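Local coordinates for protein BH2851 (Bacillus halodurans, PDB 2GFG) that is of unknown function but, as a CYTH-domain protein and putative adenylate cyclase, probably binds and processes a phosphate-bearing substrate such as a nucleotide or polyphosphate, at residues A105-D108 with P112-Q115; T124-I129 with I135-H140. All blocks are in the same frame, centred on the assembly; numbering follows the deposited sequence.

Interaction 1. Residues A105-D108 with P112-Q115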
loop_
_atom_site.group_PDB
_atom_site.type_symbol
_atom_site.label_atom_id
_atom_site.label_comp_id
_atom_site.label_asym_id
_atom_site.label_seq_id
_atom_site.Cartn_x
_atom_site.Cartn_y
_atom_site.Cartn_z
ATOM N N ALA A 105 10.136 -13.189 -8.583
ATOM C CA ALA A 105 8.702 -13.083 -8.910
ATOM C C ALA A 105 8.446 -12.152 -10.111
ATOM O O ALA A 105 7.510 -12.372 -10.875
ATOM C CB ALA A 105 7.923 -12.611 -7.711
ATOM N N LEU A 106 9.267 -11.096 -10.247
ATOM C CA LEU A 106 9.171 -10.188 -11.404
ATOM C C LEU A 106 9.544 -10.914 -12.688
ATOM O O LEU A 106 8.837 -10.811 -13.697
ATOM C CB LEU A 106 10.079 -8.953 -11.222
ATOM C CG LEU A 106 9.678 -7.920 -10.170
ATOM C CD1 LEU A 106 10.737 -6.847 -10.075
ATOM C CD2 LEU A 106 8.325 -7.304 -10.480
ATOM N N ARG A 107 10.642 -11.678 -12.634
ATOM C CA ARG A 107 11.096 -12.469 -13.785
ATOM C C ARG A 107 10.114 -13.604 -14.136
ATOM O O ARG A 107 9.932 -13.913 -15.303
ATOM C CB ARG A 107 12.522 -13.016 -13.546
ATOM C CG ARG A 107 13.594 -11.907 -13.596
ATOM C CD ARG A 107 15.038 -12.439 -13.732
ATOM N NE ARG A 107 15.665 -12.707 -12.421
ATOM C CZ ARG A 107 16.958 -12.446 -12.105
ATOM N NH1 ARG A 107 17.773 -11.796 -12.961
ATOM N NH2 ARG A 107 17.411 -12.759 -10.889
ATOM N N ASP A 108 9.438 -14.170 -13.120
ATOM C CA ASP A 108 8.363 -15.180 -13.363
ATOM C C ASP A 108 7.145 -14.566 -14.095
ATOM O O ASP A 108 6.407 -15.272 -14.773
ATOM C CB ASP A 108 7.895 -15.826 -12.051
ATOM C CG ASP A 108 8.953 -16.728 -11.417
ATOM O OD1 ASP A 108 9.986 -17.025 -12.068
ATOM O OD2 ASP A 108 8.748 -17.143 -10.258
ATOM N N PRO A 112 10.359 -7.042 -17.879
ATOM C CA PRO A 112 11.735 -6.640 -18.172
ATOM C C PRO A 112 12.254 -5.654 -17.111
ATOM O O PRO A 112 11.818 -4.504 -17.071
ATOM C CB PRO A 112 11.619 -5.975 -19.545
ATOM C CG PRO A 112 10.218 -5.467 -19.595
ATOM C CD PRO A 112 9.396 -6.452 -18.836
ATOM N N ILE A 113 13.130 -6.142 -16.223
ATOM C CA ILE A 113 13.666 -5.331 -15.100
ATOM C C ILE A 113 14.464 -4.108 -15.586
ATOM O O ILE A 113 14.447 -3.050 -14.938
ATOM C CB ILE A 113 14.535 -6.213 -14.111
ATOM C CG1 ILE A 113 13.630 -7.165 -13.300
ATOM C CG2 ILE A 113 15.368 -5.338 -13.147
ATOM C CD1 ILE A 113 13.614 -8.562 -13.805
ATOM N N SER A 114 15.118 -4.244 -16.741
ATOM C CA SER A 114 15.849 -3.125 -17.372
ATOM C C SER A 114 14.919 -1.962 -17.797
ATOM O O SER A 114 15.391 -0.856 -18.054
ATOM C CB SER A 114 16.616 -3.619 -18.593
ATOM O OG SER A 114 15.724 -3.990 -19.633
ATOM N N GLN A 115 13.614 -2.247 -17.932
ATOM C CA GLN A 115 12.619 -1.225 -18.298
ATOM C C GLN A 115 11.940 -0.573 -17.081
ATOM O O GLN A 115 11.237 0.435 -17.230
ATOM C CB GLN A 115 11.553 -1.833 -19.221
ATOM C CG GLN A 115 12.102 -2.343 -20.548
ATOM C CD GLN A 115 12.741 -1.238 -21.384
ATOM O OE1 GLN A 115 13.913 -1.327 -21.756
ATOM N NE2 GLN A 115 11.990 -0.164 -21.626
#
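Ile-113 meets Leu-106 and Arg-107 of the preceding helix through one branch of its side chain. Its CB is directed toward the helix. At chi1 -71° CG1 lies beside the backbone N, and this branch reaches across. CG1 faces the methyl CD1 of Leu-106, with 4.3 Å between Ile-113 CG1 and Leu-106 CD1. That is a loose apolar touch. The tip is tighter: Ile-113 CD1 is 3.4 Å from Arg-107 CG. The next carbon, Arg-107 CD, is 4.1 Å from the same Ile-113 CD1. The methyl therefore lies against the aliphatic root of the arginine, and the two side chains cross at a slant. Chi2 of Ile-113 is 101°, well off a staggered value, which may reflect strain at this close approach or an uncertain fit. Leu-106 is buried and also packs on Leu-48, Leu-68 and Leu-116. Arg-107 is exposed. Ile-113 also touches Phe-97. Within 112-115, the Gln-115 N to Pro-112 O bond of 3.0 Å closes a 3-10 turn. The arrangement is a short helix-to-strand connection, with a 3-10 turn folded back on the helix before it, at the periphery of the CYTH barrel.

Interaction 2. Residues T124-I129 with I135-H140; sequences TSRAEI and ILCLDH. With EDO (1,2-ethanediol), chain G.
Ile-135 sets its CG2 methyl against Glu-128, with 3.4 Å between Ile-135 CG2 and Glu-128 OE1. Leu-136 pairs with Ile-129 through two backbone bonds. Their side chains lie alongside each other, with Leu-136 CB 3.9 Å from Ile-129 CG1. Ile-129 CG1 sits between the backbone N and the carbonyl carbon (chi1 59°), which brings it over to the leucine. Cys-137 is on the other face, where its SG lies 3.6 Å from Glu-128 CG. Leu-138 and Ala-127 form the next hydrogen-bonded pair.

Asp-139 is gripped side-on by Arg-126. NE of Arg-126 bonds OD1 of Asp-139 at 3.0 Å, and NH2 of Arg-126 bonds OD2 of Asp-139 at 3.1 Å. Guanidinium and carboxylate are nearly parallel, 6° apart, but stepped, so each oxygen is met about 30° out of its plane. OD2 of Asp-139 also forms a salt bridge with Lys-182; the carboxylate of Glu-152, a like charge, lies close to it. A leucine in place of Arg-126 would probably leave Asp-139 without its two-pronged partner, its carboxylate held by Lys-182 but freer to turn.

His-140 closes the pairing with Ser-125, Ser-125 N to His-140 O being 2.7 Å. A 1,2-ethanediol, probably from the crystallisation liquor, has its C2 at the imidazole edge, near its plane, and its O1 is hydrogen-bonded to Ser-125 OG at 2.8 Å. His-140 NE2 bonds Glu-147, and the ring stacks on Tyr-149.

NH2 of Arg-126 makes a weak hydrogen bond to an unidentified bound molecule, and Arg-58 lies close to Arg-126; this is consistent with the anion-binding tunnel of CYTH proteins. This antiparallel hairpin lies between strands 34-42 and 146-155, with Leu-138 and His-140 packed on helix 16-25.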
loop_
_atom_site.group_PDB
_atom_site.type_symbol
_atom_site.label_atom_id
_atom_site.label_comp_id
_atom_site.label_asym_id
_atom_site.label_seq_id
_atom_site.Cartn_x
_atom_site.Cartn_y
_atom_site.Cartn_z
ATOM N N THR A 124 2.688 8.627 3.213
ATOM C CA THR A 124 1.509 8.304 4.037
ATOM C C THR A 124 1.814 8.420 5.530
ATOM O O THR A 124 2.834 7.925 6.008
ATOM C CB THR A 124 0.974 6.881 3.751
ATOM O OG1 THR A 124 0.571 6.785 2.379
ATOM C CG2 THR A 124 -0.240 6.553 4.655
ATOM N N SER A 125 0.922 9.103 6.246
ATOM C CA SER A 125 0.928 9.126 7.689
ATOM C C SER A 125 -0.118 8.122 8.147
ATOM O O SER A 125 -1.304 8.273 7.838
ATOM C CB SER A 125 0.594 10.514 8.197
ATOM O OG SER A 125 0.669 10.564 9.592
ATOM N N ARG A 126 0.320 7.094 8.880
ATOM C CA ARG A 126 -0.532 5.933 9.176
ATOM C C ARG A 126 -0.668 5.647 10.660
ATOM O O ARG A 126 0.315 5.586 11.377
ATOM C CB ARG A 126 0.025 4.691 8.480
ATOM C CG ARG A 126 -0.730 3.377 8.833
ATOM C CD ARG A 126 -0.269 2.212 7.996
ATOM N NE ARG A 126 -0.616 2.370 6.584
ATOM C CZ ARG A 126 -0.378 1.458 5.639
ATOM N NH1 ARG A 126 0.242 0.308 5.937
ATOM N NH2 ARG A 126 -0.740 1.701 4.388
ATOM N N ALA A 127 -1.911 5.421 11.088
ATOM C CA ALA A 127 -2.209 4.888 12.405
ATOM C C ALA A 127 -2.848 3.502 12.224
ATOM O O ALA A 127 -3.635 3.301 11.308
ATOM C CB ALA A 127 -3.141 5.807 13.140
ATOM N N GLU A 128 -2.453 2.542 13.065
ATOM C CA GLU A 128 -3.004 1.169 13.013
ATOM C C GLU A 128 -3.507 0.745 14.369
ATOM O O GLU A 128 -2.879 1.025 15.378
ATOM C CB GLU A 128 -1.943 0.166 12.543
ATOM C CG GLU A 128 -1.468 0.372 11.131
ATOM C CD GLU A 128 -0.563 -0.767 10.636
ATOM O OE1 GLU A 128 -0.958 -1.944 10.756
ATOM O OE2 GLU A 128 0.529 -0.474 10.115
ATOM N N ILE A 129 -4.659 0.076 14.387
ATOM C CA ILE A 129 -5.202 -0.521 15.617
ATOM C C ILE A 129 -5.698 -1.919 15.329
ATOM O O ILE A 129 -6.028 -2.237 14.190
ATOM C CB ILE A 129 -6.379 0.340 16.225
ATOM C CG1 ILE A 129 -7.542 0.491 15.215
ATOM C CG2 ILE A 129 -5.865 1.702 16.664
ATOM C CD1 ILE A 129 -8.802 1.133 15.815
ATOM N N ILE A 135 -6.938 -5.858 11.506
ATOM C CA ILE A 135 -6.266 -4.584 11.742
ATOM C C ILE A 135 -6.937 -3.476 10.922
ATOM O O ILE A 135 -7.265 -3.672 9.754
ATOM C CB ILE A 135 -4.733 -4.680 11.404
ATOM C CG1 ILE A 135 -4.045 -5.648 12.380
ATOM C CG2 ILE A 135 -4.052 -3.273 11.449
ATOM C CD1 ILE A 135 -2.603 -5.968 12.044
ATOM N N LEU A 136 -7.153 -2.318 11.567
ATOM C CA LEU A 136 -7.795 -1.161 10.932
ATOM C C LEU A 136 -6.783 -0.039 10.782
ATOM O O LEU A 136 -6.220 0.416 11.763
ATOM C CB LEU A 136 -8.981 -0.687 11.785
ATOM C CG LEU A 136 -9.843 0.462 11.250
ATOM C CD1 LEU A 136 -10.556 0.053 9.959
ATOM C CD2 LEU A 136 -10.835 0.876 12.294
ATOM N N CYS A 137 -6.546 0.396 9.542
ATOM C CA CYS A 137 -5.551 1.453 9.258
ATOM C C CYS A 137 -6.217 2.791 8.881
ATOM O O CYS A 137 -7.142 2.817 8.081
ATOM C CB CYS A 137 -4.621 1.011 8.118
ATOM S SG CYS A 137 -3.725 -0.548 8.423
ATOM N N LEU A 138 -5.740 3.898 9.491
ATOM C CA LEU A 138 -6.138 5.265 9.071
ATOM C C LEU A 138 -4.983 5.911 8.321
ATOM O O LEU A 138 -3.955 6.217 8.913
ATOM C CB LEU A 138 -6.529 6.124 10.276
ATOM C CG LEU A 138 -7.900 5.850 10.933
ATOM C CD1 LEU A 138 -8.038 6.670 12.184
ATOM C CD2 LEU A 138 -9.039 6.155 9.992
ATOM N N ASP A 139 -5.180 6.152 7.019
ATOM C CA ASP A 139 -4.110 6.633 6.123
ATOM C C ASP A 139 -4.373 8.023 5.598
ATOM O O ASP A 139 -5.325 8.239 4.845
ATOM C CB ASP A 139 -3.970 5.694 4.920
ATOM C CG ASP A 139 -3.401 4.351 5.284
ATOM O OD1 ASP A 139 -3.020 4.146 6.451
ATOM O OD2 ASP A 139 -3.314 3.494 4.380
ATOM N N HIS A 140 -3.492 8.954 5.954
ATOM C CA HIS A 140 -3.465 10.279 5.366
ATOM C C HIS A 140 -2.265 10.321 4.417
ATOM O O HIS A 140 -1.113 10.184 4.854
ATOM C CB HIS A 140 -3.351 11.352 6.469
ATOM C CG HIS A 140 -3.099 12.738 5.954
ATOM N ND1 HIS A 140 -2.353 13.664 6.652
ATOM C CD2 HIS A 140 -3.460 13.342 4.796
ATOM C CE1 HIS A 140 -2.288 14.786 5.956
ATOM N NE2 HIS A 140 -2.936 14.609 4.820
HETATM C C1 EDO G . -0.576 13.511 10.727
HETATM O O1 EDO G . -0.320 12.328 11.492
HETATM C C2 EDO G . -1.755 13.277 9.778
HETATM O O2 EDO G . -2.905 12.785 10.494
#

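In the fold
From the N terminus, the chain builds five strands of the antiparallel barrel and several helices before either contact forms. Interaction 1 comes first. It closes a loop of only three residues between helix 101-108 and the turn leading to strand 117-131. Interaction 2 follows, pairing the later part of that strand with strand 134-143. The two loops are in series, so they neither nest nor cross. The two contacts lie on opposite sides of the chain's centre; the nearest atoms of interactions 1 and 2 are about 20 Å apart. Interaction 1 ties the end of a peripheral helix to the turn before strand 117-131; interaction 2 joins that strand to one of its two barrel neighbours.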